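RNA-binding protein, putative (Trypanosoma brucei, PDB 6E4O) probably binds mRNA through this RNA recognition motif domain, which binds and remodels RNA and is one piece of a longer kinetoplastid RNA-editing protein. Local coordinates at residues E14-W17 and H18-K21. Sequence-based numbering, arbitrary orientation.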
# COMPACT_ATOMS: atom_id res chain seq x y z
N GLU A 14 -1.27 -11.43 -9.24
CA GLU A 14 -2.73 -11.45 -9.28
C GLU A 14 -3.36 -10.30 -8.52
O GLU A 14 -4.57 -10.12 -8.55
CB GLU A 14 -3.25 -12.77 -8.71
CG GLU A 14 -2.91 -14.01 -9.55
CD GLU A 14 -1.48 -14.46 -9.36
OE1 GLU A 14 -0.95 -15.15 -10.26
OE2 GLU A 14 -0.88 -14.14 -8.31
N THR A 15 -2.55 -9.52 -7.81
CA THR A 15 -3.12 -8.52 -6.92
C THR A 15 -3.50 -7.25 -7.66
O THR A 15 -2.69 -6.68 -8.39
CB THR A 15 -2.19 -8.20 -5.74
OG1 THR A 15 -2.02 -9.39 -4.96
CG2 THR A 15 -2.80 -7.10 -4.87
N THR A 16 -4.76 -6.83 -7.50
CA THR A 16 -5.24 -5.62 -8.16
C THR A 16 -5.48 -4.51 -7.13
O THR A 16 -5.35 -4.74 -5.92
CB THR A 16 -6.53 -5.90 -8.97
OG1 THR A 16 -7.58 -6.27 -8.08
CG2 THR A 16 -6.31 -7.02 -9.98
N TRP A 17 -5.83 -3.32 -7.61
CA TRP A 17 -5.86 -2.13 -6.77
C TRP A 17 -6.80 -2.25 -5.57
O TRP A 17 -6.43 -1.85 -4.46
CB TRP A 17 -6.19 -0.87 -7.59
CG TRP A 17 -7.62 -0.73 -7.95
CD1 TRP A 17 -8.24 -1.19 -9.07
CD2 TRP A 17 -8.64 -0.11 -7.15
NE1 TRP A 17 -9.58 -0.89 -9.03
CE2 TRP A 17 -9.85 -0.22 -7.86
CE3 TRP A 17 -8.65 0.53 -5.91
CZ2 TRP A 17 -11.05 0.29 -7.37
CZ3 TRP A 17 -9.84 1.03 -5.43
CH2 TRP A 17 -11.03 0.91 -6.16
N HIS A 18 -7.99 -2.80 -5.76
CA HIS A 18 -8.97 -2.77 -4.68
C HIS A 18 -8.57 -3.73 -3.56
O HIS A 18 -8.83 -3.48 -2.39
CB HIS A 18 -10.40 -3.01 -5.19
CG HIS A 18 -10.85 -4.43 -5.10
ND1 HIS A 18 -10.59 -5.36 -6.08
CD2 HIS A 18 -11.57 -5.08 -4.14
CE1 HIS A 18 -11.11 -6.52 -5.73
NE2 HIS A 18 -11.71 -6.38 -4.56
N THR A 19 -7.91 -4.82 -3.94
CA THR A 19 -7.36 -5.75 -2.96
C THR A 19 -6.24 -5.11 -2.13
O THR A 19 -6.18 -5.29 -0.91
CB THR A 19 -6.83 -7.01 -3.66
OG1 THR A 19 -7.93 -7.65 -4.32
CG2 THR A 19 -6.21 -7.97 -2.65
N LEU A 20 -5.38 -4.36 -2.79
CA LEU A 20 -4.33 -3.61 -2.09
C LEU A 20 -4.95 -2.56 -1.19
O LEU A 20 -4.52 -2.38 -0.05
CB LEU A 20 -3.40 -2.94 -3.10
CG LEU A 20 -2.29 -2.10 -2.45
CD1 LEU A 20 -1.46 -2.95 -1.49
CD2 LEU A 20 -1.41 -1.48 -3.53
N LYS A 21 -5.96 -1.87 -1.70
CA LYS A 21 -6.63 -0.85 -0.91
C LYS A 21 -7.20 -1.46 0.37
O LYS A 21 -7.02 -0.90 1.45
CB LYS A 21 -7.74 -0.18 -1.72
CG LYS A 21 -8.52 0.85 -0.91
CD LYS A 21 -9.61 1.50 -1.75
CE LYS A 21 -10.45 2.48 -0.94
NZ LYS A 21 -11.42 3.20 -1.81
O HOH W 1 -6.62 -8.93 -6.32
O HOH W 2 -9.35 -4.09 -8.19
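His18 sets its CB over the six-membered ring of Trp17, a CH-pi contact 3.8 Å from CB to the ring centroid and 5° off the normal. Trp17 gets its indole there by placing CG between its backbone N and carbonyl carbon (chi1 77°), folding the ring back over the start of helix 17-24. Lys21, extended, runs alongside and brings its CD to the indole edge, 3.7 Å from Trp17 CZ3. Though surface-exposed, this packing is tight. Two hydrogen bonds close the first turn, Lys21 N to Trp17 O (2.8 Å) and Leu20 N to Thr16 O (3.2 Å). On the buried inner side Leu20 reaches Val43 and Leu63, while Thr15 OG1 hydrogen-bonds to Ser12 OG and Glu64 OE1 and its CG2 meets Thr19 CG2 loosely at 4.2 Å. Waters gather about Thr16, His18 and Thr19: one links Thr16 OG1 (2.8 Å) with His18 N and ND1, and another joins Glu14 O, Thr16 N and Thr19 OG1. N-cap Thr16 makes no side-chain capping bond; the water accepting from His18 N is consistent with solvent serving instead. The RNA recognition motif's first helix thus starts with water-mediated links outside, apolar Leu20 and a hydrogen-bonded Thr15 hydroxyl inside.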